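Microcin B17-processing protein McbB (Escherichia coli str. K-12 substr. MG1655, PDB 6GRH) is required to process the inactive precursor of the antibiotic microcin B17 into the active peptide. Local coordinates at residues V99-V104 and I141-E146; P105-N110 and F241-I246; I126-N131 and S150-R155. One frame throughout, in Å; residues are numbered along the deposited sequence.

Contact 1 of 3, residues V99-V104 and I141-E146; sequences VIISDV and IWLHLE
I141 sets its side chain alongside that of V99, the two pointing the same way, with CG1 of I141 3.9 Å from CG2 of V99. Its other branch, CG2, reaches diagonally to the next residue on that face and meets CD1 of I101. W142 makes its polar bonds across the pair with its backbone, N donating to V99 O and O receiving I101 N at 2.7 Å (167°), while its CB lies beside CG1 of I100. The indole leads off the sheet toward I246 of helix 236-254, and its NE1 bonds S171 OG on strand 167-174. L143 turns back to the I141 face, its CD1 4.0 Å from I101 CG2, with V153 and I156 of helix 150-160 covering it. H144 N donates to I101 O at 2.9 Å, and H144 O takes the hydroxyl of S102 at 2.7 Å. With OG anti to its backbone N (chi1 -168°), that serine also accepts from V104 N in an ST turn, so one hydroxyl ties the strand end to the turn. V104 CG2 lies in the plane of the H144 ring, at its edge, while ND1 is held by S171. L145 lays CD2 across the D103 carboxylate. At E146 the backbone N meets the syn lone pair of D103 OD1 (2.9 Å); OD2 goes on to N147. The carboxylate of E146 rests against V104 and forms a salt bridge with R239. Four parallel bridges between neighbouring strands near one side of the sheet, ordered 2-1-3 here with helices on both faces, are consistent with a Rossmann-like alpha/beta fold, as in E1-like proteins.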
loop_
_atom_site.group_PDB
_atom_site.type_symbol
_atom_site.label_atom_id
_atom_site.label_comp_id
_atom_site.label_asym_id
_atom_site.label_seq_id
_atom_site.Cartn_x
_atom_site.Cartn_y
_atom_site.Cartn_z
ATOM N N VAL B 99 27.974 -18.794 -3.649
ATOM C CA VAL B 99 27.908 -20.085 -2.973
ATOM C C VAL B 99 26.467 -20.290 -2.541
ATOM O O VAL B 99 25.784 -19.339 -2.221
ATOM C CB VAL B 99 28.854 -20.203 -1.764
ATOM C CG1 VAL B 99 30.301 -20.132 -2.206
ATOM C CG2 VAL B 99 28.622 -19.146 -0.701
ATOM N N ILE B 100 26.018 -21.533 -2.537
ATOM C CA ILE B 100 24.712 -21.886 -2.016
ATOM C C ILE B 100 24.920 -22.683 -0.736
ATOM O O ILE B 100 25.631 -23.690 -0.740
ATOM C CB ILE B 100 23.888 -22.690 -3.026
ATOM C CG1 ILE B 100 23.618 -21.823 -4.247
ATOM C CG2 ILE B 100 22.560 -23.134 -2.389
ATOM C CD1 ILE B 100 22.892 -22.540 -5.352
ATOM N N ILE B 101 24.366 -22.183 0.371
ATOM C CA ILE B 101 24.414 -22.865 1.663
ATOM C C ILE B 101 23.000 -23.354 1.935
ATOM O O ILE B 101 22.019 -22.574 1.820
ATOM C CB ILE B 101 24.920 -21.954 2.817
ATOM C CG1 ILE B 101 26.327 -21.407 2.516
ATOM C CG2 ILE B 101 24.948 -22.740 4.115
ATOM C CD1 ILE B 101 26.940 -20.476 3.549
ATOM N N SER B 102 22.853 -24.631 2.258
ATOM C CA SER B 102 21.493 -25.175 2.394
ATOM C C SER B 102 21.399 -26.341 3.328
ATOM O O SER B 102 22.381 -27.057 3.538
ATOM C CB SER B 102 20.962 -25.603 1.012
ATOM O OG SER B 102 19.573 -25.875 1.046
ATOM N N ASP B 103 20.202 -26.537 3.866
ATOM C CA ASP B 103 19.856 -27.758 4.594
ATOM C C ASP B 103 19.406 -28.874 3.673
ATOM O O ASP B 103 19.253 -30.002 4.123
ATOM C CB ASP B 103 18.815 -27.483 5.701
ATOM C CG ASP B 103 17.429 -27.035 5.178
ATOM O OD1 ASP B 103 17.229 -26.751 3.978
ATOM O OD2 ASP B 103 16.515 -26.913 6.036
ATOM N N VAL B 104 19.209 -28.584 2.385
ATOM C CA VAL B 104 18.936 -29.625 1.372
ATOM C C VAL B 104 19.950 -29.518 0.217
ATOM O O VAL B 104 19.557 -29.336 -0.925
ATOM C CB VAL B 104 17.461 -29.581 0.844
ATOM C CG1 VAL B 104 16.488 -29.993 1.935
ATOM C CG2 VAL B 104 17.071 -28.216 0.289
ATOM N N ILE B 141 26.338 -14.964 -1.010
ATOM C CA ILE B 141 25.954 -16.156 -0.285
ATOM C C ILE B 141 24.440 -16.335 -0.377
ATOM O O ILE B 141 23.674 -15.504 0.157
ATOM C CB ILE B 141 26.398 -16.084 1.199
ATOM C CG1 ILE B 141 27.909 -15.863 1.289
ATOM C CG2 ILE B 141 25.938 -17.323 1.949
ATOM C CD1 ILE B 141 28.446 -15.691 2.696
ATOM N N TRP B 142 24.014 -17.412 -1.037
ATOM C CA TRP B 142 22.620 -17.789 -1.090
ATOM C C TRP B 142 22.347 -18.836 -0.020
ATOM O O TRP B 142 22.885 -19.928 -0.078
ATOM C CB TRP B 142 22.241 -18.348 -2.474
ATOM C CG TRP B 142 20.744 -18.428 -2.648
ATOM C CD1 TRP B 142 19.865 -19.161 -1.870
ATOM C CD2 TRP B 142 19.944 -17.739 -3.602
ATOM N NE1 TRP B 142 18.586 -18.982 -2.311
ATOM C CE2 TRP B 142 18.593 -18.094 -3.347
ATOM C CE3 TRP B 142 20.228 -16.860 -4.652
ATOM C CZ2 TRP B 142 17.525 -17.600 -4.101
ATOM C CZ3 TRP B 142 19.175 -16.357 -5.402
ATOM C CH2 TRP B 142 17.832 -16.730 -5.116
ATOM N N LEU B 143 21.510 -18.495 0.972
ATOM C CA LEU B 143 21.121 -19.440 2.011
ATOM C C LEU B 143 19.702 -19.923 1.755
ATOM O O LEU B 143 18.781 -19.127 1.812
ATOM C CB LEU B 143 21.223 -18.782 3.371
ATOM C CG LEU B 143 20.728 -19.531 4.605
ATOM C CD1 LEU B 143 21.450 -20.857 4.819
ATOM C CD2 LEU B 143 20.894 -18.614 5.823
ATOM N N HIS B 144 19.531 -21.216 1.486
ATOM C CA HIS B 144 18.228 -21.772 1.169
ATOM C C HIS B 144 17.873 -22.782 2.250
ATOM O O HIS B 144 18.600 -23.751 2.447
ATOM C CB HIS B 144 18.225 -22.423 -0.211
ATOM C CG HIS B 144 16.959 -23.145 -0.529
ATOM N ND1 HIS B 144 15.785 -22.484 -0.799
ATOM C CD2 HIS B 144 16.665 -24.461 -0.544
ATOM C CE1 HIS B 144 14.827 -23.372 -1.006
ATOM N NE2 HIS B 144 15.342 -24.580 -0.894
ATOM N N LEU B 145 16.730 -22.565 2.914
ATOM C CA LEU B 145 16.249 -23.436 3.986
ATOM C C LEU B 145 14.846 -23.994 3.726
ATOM O O LEU B 145 13.896 -23.215 3.552
ATOM C CB LEU B 145 16.228 -22.662 5.302
ATOM C CG LEU B 145 17.590 -22.160 5.782
ATOM C CD1 LEU B 145 17.449 -21.326 7.044
ATOM C CD2 LEU B 145 18.528 -23.331 6.025
ATOM N N GLU B 146 14.722 -25.319 3.677
ATOM C CA GLU B 146 13.421 -25.994 3.784
ATOM C C GLU B 146 12.925 -26.031 5.222
ATOM O O GLU B 146 11.742 -25.807 5.489
ATOM C CB GLU B 146 13.469 -27.422 3.219
ATOM C CG GLU B 146 13.384 -27.441 1.719
ATOM C CD GLU B 146 13.064 -28.785 1.081
ATOM O OE1 GLU B 146 12.615 -29.747 1.748
ATOM O OE2 GLU B 146 13.235 -28.828 -0.146
#

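Contact 2 of 3, residues P105-N110 and F241-I246; sequences PHLFSN and FSYHLI
The ring of Y243 slides in from helix 236-254 between L107 and F108, and the tight part of the contact gathers around it. Its CE1 lies 3.3 Å from L107 O, and the same carbon is 4.0 Å from CD2 of F108, the two side chains passing each other in opposite directions. Y243 reaches this far because CG stands anti to the backbone N (chi1 -171°), which sends the ring out from the helix. One turn further on, I246 points its CD1 at the rim of the F108 ring, in the ring plane and 3.9 Å from CZ. W115 of helix 111-115 touches both F108 and I246 and adds to this greasy side.

The N110 end is looser and wetter. Here the nearest approach is 4.1 Å, from Y243 OH to N110 C, and a water joins the two segments. It donates to L107 O, accepts from N110 N and donates to Y243 OH at 2.8 Å. Since the tyrosine oxygen accepts from the water, its own proton can go to Q114 OE1, its other partner. The polar end of a buried ring is therefore satisfied on both counts, while its carbons do the packing.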
loop_
_atom_site.group_PDB
_atom_site.type_symbol
_atom_site.label_atom_id
_atom_site.label_comp_id
_atom_site.label_asym_id
_atom_site.label_seq_id
_atom_site.Cartn_x
_atom_site.Cartn_y
_atom_site.Cartn_z
ATOM N N PRO B 105 21.264 -29.660 0.514
ATOM C CA PRO B 105 22.260 -29.501 -0.553
ATOM C C PRO B 105 22.089 -30.457 -1.720
ATOM O O PRO B 105 22.442 -30.101 -2.832
ATOM C CB PRO B 105 23.590 -29.760 0.157
ATOM C CG PRO B 105 23.233 -30.624 1.323
ATOM C CD PRO B 105 21.883 -30.112 1.776
ATOM N N HIS B 106 21.580 -31.663 -1.465
ATOM C CA HIS B 106 21.254 -32.624 -2.542
ATOM C C HIS B 106 20.311 -32.086 -3.655
ATOM O O HIS B 106 20.450 -32.479 -4.800
ATOM C CB HIS B 106 20.727 -33.957 -1.965
ATOM C CG HIS B 106 19.575 -33.798 -1.016
ATOM N ND1 HIS B 106 19.713 -33.262 0.252
ATOM C CD2 HIS B 106 18.261 -34.101 -1.155
ATOM C CE1 HIS B 106 18.540 -33.255 0.856
ATOM N NE2 HIS B 106 17.642 -33.760 0.024
ATOM N N LEU B 107 19.406 -31.153 -3.331
ATOM C CA LEU B 107 18.571 -30.474 -4.345
ATOM C C LEU B 107 19.418 -29.734 -5.388
ATOM O O LEU B 107 18.970 -29.515 -6.505
ATOM C CB LEU B 107 17.569 -29.494 -3.688
ATOM C CG LEU B 107 16.733 -28.547 -4.583
ATOM C CD1 LEU B 107 15.823 -29.361 -5.521
ATOM C CD2 LEU B 107 15.926 -27.530 -3.738
ATOM N N PHE B 108 20.643 -29.362 -5.017
ATOM C CA PHE B 108 21.535 -28.595 -5.874
ATOM C C PHE B 108 22.725 -29.387 -6.379
ATOM O O PHE B 108 23.661 -28.788 -6.881
ATOM C CB PHE B 108 22.064 -27.396 -5.104
ATOM C CG PHE B 108 20.995 -26.499 -4.600
ATOM C CD1 PHE B 108 20.592 -26.557 -3.284
ATOM C CD2 PHE B 108 20.375 -25.613 -5.456
ATOM C CE1 PHE B 108 19.602 -25.700 -2.806
ATOM C CE2 PHE B 108 19.388 -24.753 -4.991
ATOM C CZ PHE B 108 18.997 -24.807 -3.661
ATOM N N SER B 109 22.669 -30.708 -6.292
ATOM C CA SER B 109 23.834 -31.529 -6.617
ATOM C C SER B 109 24.250 -31.454 -8.100
ATOM O O SER B 109 25.377 -31.795 -8.428
ATOM C CB SER B 109 23.601 -32.972 -6.205
ATOM O OG SER B 109 22.547 -33.519 -6.949
ATOM N N ASN B 110 23.360 -31.021 -8.992
ATOM C CA ASN B 110 23.743 -30.776 -10.384
ATOM C C ASN B 110 23.795 -29.284 -10.770
ATOM O O ASN B 110 24.087 -28.965 -11.920
ATOM C CB ASN B 110 22.818 -31.575 -11.314
ATOM C CG ASN B 110 23.029 -33.078 -11.204
ATOM O OD1 ASN B 110 22.088 -33.832 -10.951
ATOM N ND2 ASN B 110 24.265 -33.519 -11.354
ATOM N N PHE B 241 9.998 -25.859 -9.051
ATOM C CA PHE B 241 9.599 -24.456 -9.215
ATOM C C PHE B 241 10.568 -23.545 -8.483
ATOM O O PHE B 241 11.091 -22.594 -9.064
ATOM C CB PHE B 241 8.173 -24.311 -8.665
ATOM C CG PHE B 241 7.542 -22.961 -8.865
ATOM C CD1 PHE B 241 6.940 -22.613 -10.082
ATOM C CD2 PHE B 241 7.479 -22.066 -7.822
ATOM C CE1 PHE B 241 6.304 -21.378 -10.250
ATOM C CE2 PHE B 241 6.843 -20.840 -7.976
ATOM C CZ PHE B 241 6.260 -20.488 -9.190
ATOM N N SER B 242 10.830 -23.871 -7.219
ATOM C CA SER B 242 11.798 -23.125 -6.385
ATOM C C SER B 242 13.191 -23.089 -7.015
ATOM O O SER B 242 13.837 -22.051 -7.082
ATOM C CB SER B 242 11.896 -23.770 -4.998
ATOM O OG SER B 242 10.649 -23.712 -4.306
ATOM N N TYR B 243 13.629 -24.250 -7.493
ATOM C CA TYR B 243 14.930 -24.406 -8.162
ATOM C C TYR B 243 15.063 -23.453 -9.351
ATOM O O TYR B 243 16.083 -22.783 -9.497
ATOM C CB TYR B 243 15.063 -25.854 -8.619
ATOM C CG TYR B 243 16.386 -26.331 -9.152
ATOM C CD1 TYR B 243 17.456 -26.574 -8.296
ATOM C CD2 TYR B 243 16.544 -26.626 -10.507
ATOM C CE1 TYR B 243 18.663 -27.081 -8.782
ATOM C CE2 TYR B 243 17.755 -27.140 -11.006
ATOM C CZ TYR B 243 18.806 -27.373 -10.126
ATOM O OH TYR B 243 19.996 -27.854 -10.600
ATOM N N HIS B 244 14.022 -23.385 -10.180
ATOM C CA HIS B 244 14.028 -22.467 -11.298
ATOM C C HIS B 244 14.080 -20.995 -10.869
ATOM O O HIS B 244 14.828 -20.202 -11.463
ATOM C CB HIS B 244 12.825 -22.732 -12.188
ATOM C CG HIS B 244 12.852 -21.972 -13.468
ATOM N ND1 HIS B 244 13.842 -22.142 -14.421
ATOM C CD2 HIS B 244 12.016 -21.019 -13.946
ATOM C CE1 HIS B 244 13.616 -21.308 -15.423
ATOM N NE2 HIS B 244 12.509 -20.628 -15.165
ATOM N N LEU B 245 13.274 -20.618 -9.869
ATOM C CA LEU B 245 13.312 -19.247 -9.356
ATOM C C LEU B 245 14.661 -18.819 -8.786
ATOM O O LEU B 245 15.101 -17.690 -9.016
ATOM C CB LEU B 245 12.194 -19.007 -8.333
ATOM C CG LEU B 245 10.783 -18.885 -8.871
ATOM C CD1 LEU B 245 9.799 -18.672 -7.715
ATOM C CD2 LEU B 245 10.645 -17.720 -9.811
ATOM N N ILE B 246 15.317 -19.728 -8.078
ATOM C CA ILE B 246 16.683 -19.520 -7.577
ATOM C C ILE B 246 17.643 -19.281 -8.751
ATOM O O ILE B 246 18.389 -18.277 -8.788
ATOM C CB ILE B 246 17.136 -20.694 -6.695
ATOM C CG1 ILE B 246 16.315 -20.752 -5.395
ATOM C CG2 ILE B 246 18.616 -20.592 -6.330
ATOM C CD1 ILE B 246 16.527 -21.985 -4.547
HETATM O O HOH W 1 20.583 -30.009 -8.955
#

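Contact 3 of 3, residues I126-N131 and S150-R155; sequences IDIKDN and SDIVKR
R155 grips two backbone carbonyls with one guanidinium: NH1 donates to I128 O at 2.7 Å, and NH2 donates to D130 O, also at 2.7 Å. Both oxygens sit at the edge of the guanidinium and close to its plane. The first bond is the straighter, 163° at the hydrogen against 145°. The pair should fix the rotation of the flat group. A side chain extended from CG to NE carries it across from the helix.

The carbonyls are presented by a type I beta turn running from D127 to D130, which is stiffened by an Asx turn in which D127 OD1 accepts K129 N at 2.9 Å from above the carboxylate plane. The turn ends strand 122-127, outermost on its side of the chain's sheet, whose order is consistent with a Rossmann-like fold; helix 150-160, following strand 139-144, reaches over to hold it.

Beside the polar pair lies a small apolar patch. I128 has CG1 anti to its backbone N (chi1 -166°), which brings CD1 to 3.6 Å from CG2 of I152; the two side chains cross at a slant. Across the helix, V153 turns away and packs on H193 and F194, next to the zinc ligand C192.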
loop_
_atom_site.group_PDB
_atom_site.type_symbol
_atom_site.label_atom_id
_atom_site.label_comp_id
_atom_site.label_asym_id
_atom_site.label_seq_id
_atom_site.Cartn_x
_atom_site.Cartn_y
_atom_site.Cartn_z
ATOM N N ILE B 126 27.171 -25.836 -0.121
ATOM C CA ILE B 126 27.592 -26.099 1.246
ATOM C C ILE B 126 26.411 -26.599 2.096
ATOM O O ILE B 126 25.324 -26.000 2.104
ATOM C CB ILE B 126 28.223 -24.840 1.868
ATOM C CG1 ILE B 126 29.418 -24.393 1.035
ATOM C CG2 ILE B 126 28.668 -25.116 3.305
ATOM C CD1 ILE B 126 29.774 -22.938 1.202
ATOM N N ASP B 127 26.628 -27.702 2.803
ATOM C CA ASP B 127 25.641 -28.213 3.738
ATOM C C ASP B 127 25.720 -27.361 4.998
ATOM O O ASP B 127 26.802 -27.197 5.557
ATOM C CB ASP B 127 25.898 -29.690 4.065
ATOM C CG ASP B 127 24.730 -30.350 4.834
ATOM O OD1 ASP B 127 24.003 -29.660 5.580
ATOM O OD2 ASP B 127 24.562 -31.581 4.701
ATOM N N ILE B 128 24.585 -26.831 5.447
ATOM C CA ILE B 128 24.537 -26.072 6.693
ATOM C C ILE B 128 25.113 -26.844 7.912
ATOM O O ILE B 128 25.653 -26.228 8.811
ATOM C CB ILE B 128 23.099 -25.555 6.993
ATOM C CG1 ILE B 128 23.109 -24.498 8.094
ATOM C CG2 ILE B 128 22.160 -26.691 7.367
ATOM C CD1 ILE B 128 23.822 -23.217 7.694
ATOM N N LYS B 129 25.016 -28.173 7.914
ATOM C CA LYS B 129 25.613 -29.035 8.968
ATOM C C LYS B 129 27.148 -28.959 9.085
ATOM O O LYS B 129 27.699 -29.347 10.106
ATOM C CB LYS B 129 25.236 -30.508 8.731
ATOM C CG LYS B 129 23.745 -30.804 8.833
ATOM N N ASP B 130 27.833 -28.497 8.043
ATOM C CA ASP B 130 29.288 -28.336 8.073
ATOM C C ASP B 130 29.757 -27.340 9.135
ATOM O O ASP B 130 29.289 -26.216 9.184
ATOM C CB ASP B 130 29.810 -27.882 6.704
ATOM C CG ASP B 130 29.742 -28.985 5.641
ATOM O OD1 ASP B 130 29.406 -30.145 5.975
ATOM O OD2 ASP B 130 30.029 -28.684 4.457
ATOM N N ASN B 131 30.672 -27.779 9.999
ATOM C CA ASN B 131 31.478 -26.869 10.811
ATOM C C ASN B 131 32.595 -26.326 9.916
ATOM O O ASN B 131 32.906 -26.921 8.874
ATOM C CB ASN B 131 32.052 -27.599 12.038
ATOM C CG ASN B 131 30.967 -28.086 12.996
ATOM O OD1 ASN B 131 31.048 -29.187 13.525
ATOM N ND2 ASN B 131 29.942 -27.262 13.215
ATOM N N SER B 150 15.479 -19.276 12.656
ATOM C CA SER B 150 16.177 -17.988 12.665
ATOM C C SER B 150 17.625 -18.053 13.135
ATOM O O SER B 150 18.436 -17.278 12.657
ATOM C CB SER B 150 15.417 -16.947 13.509
ATOM O OG SER B 150 15.258 -17.368 14.846
ATOM N N ASP B 151 17.933 -18.944 14.078
ATOM C CA ASP B 151 19.313 -19.192 14.518
ATOM C C ASP B 151 20.286 -19.555 13.391
ATOM O O ASP B 151 21.458 -19.229 13.478
ATOM C CB ASP B 151 19.378 -20.307 15.582
ATOM C CG ASP B 151 18.986 -19.835 16.974
ATOM O OD1 ASP B 151 18.768 -18.621 17.193
ATOM O OD2 ASP B 151 18.913 -20.693 17.874
ATOM N N ILE B 152 19.803 -20.238 12.351
ATOM C CA ILE B 152 20.659 -20.601 11.210
ATOM C C ILE B 152 21.083 -19.341 10.464
ATOM O O ILE B 152 22.241 -19.163 10.143
ATOM C CB ILE B 152 19.945 -21.548 10.252
ATOM C CG1 ILE B 152 19.638 -22.876 10.974
ATOM C CG2 ILE B 152 20.786 -21.755 9.008
ATOM C CD1 ILE B 152 18.691 -23.782 10.224
ATOM N N VAL B 153 20.129 -18.446 10.218
ATOM C CA VAL B 153 20.430 -17.183 9.561
ATOM C C VAL B 153 21.390 -16.372 10.418
ATOM O O VAL B 153 22.338 -15.784 9.900
ATOM C CB VAL B 153 19.153 -16.369 9.241
ATOM C CG1 VAL B 153 19.507 -15.052 8.550
ATOM C CG2 VAL B 153 18.219 -17.178 8.361
ATOM N N LYS B 154 21.159 -16.356 11.725
ATOM C CA LYS B 154 21.999 -15.597 12.633
ATOM C C LYS B 154 23.451 -16.106 12.648
ATOM O O LYS B 154 24.379 -15.306 12.647
ATOM C CB LYS B 154 21.387 -15.646 14.031
ATOM C CG LYS B 154 22.118 -14.895 15.118
ATOM C CD LYS B 154 21.253 -14.948 16.385
ATOM C CE LYS B 154 21.964 -14.379 17.588
ATOM N NZ LYS B 154 21.774 -12.899 17.602
ATOM N N ARG B 155 23.621 -17.424 12.640
ATOM C CA ARG B 155 24.952 -18.039 12.543
ATOM C C ARG B 155 25.700 -17.615 11.257
ATOM O O ARG B 155 26.883 -17.272 11.303
ATOM C CB ARG B 155 24.822 -19.561 12.580
ATOM C CG ARG B 155 26.133 -20.329 12.412
ATOM C CD ARG B 155 25.868 -21.765 12.008
ATOM N NE ARG B 155 27.082 -22.486 11.598
ATOM C CZ ARG B 155 27.093 -23.616 10.889
ATOM N NH1 ARG B 155 25.954 -24.186 10.485
ATOM N NH2 ARG B 155 28.255 -24.187 10.566
#

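Overall arrangement
From the N terminus, strand 97-102 enters contact 1 first, and the loop that follows it supplies 105-110 to contact 2. Strand 122-127 then runs into contact 3 and bonds to the side of strand 97-102 that does not pair with 139-144. When the chain returns as strand 139-144, contact 1 closes; helix 150-160 closes contact 3 soon after, so these two cross. Contact 2 closes last, at helix 236-254; its loop crosses that of contact 1 and encloses all of contact 3. In space contact 1 lies between the others, its W142 and H144 meeting I246 of contact 2. Helix 236-254 covers one sheet face and helix 150-160 the other.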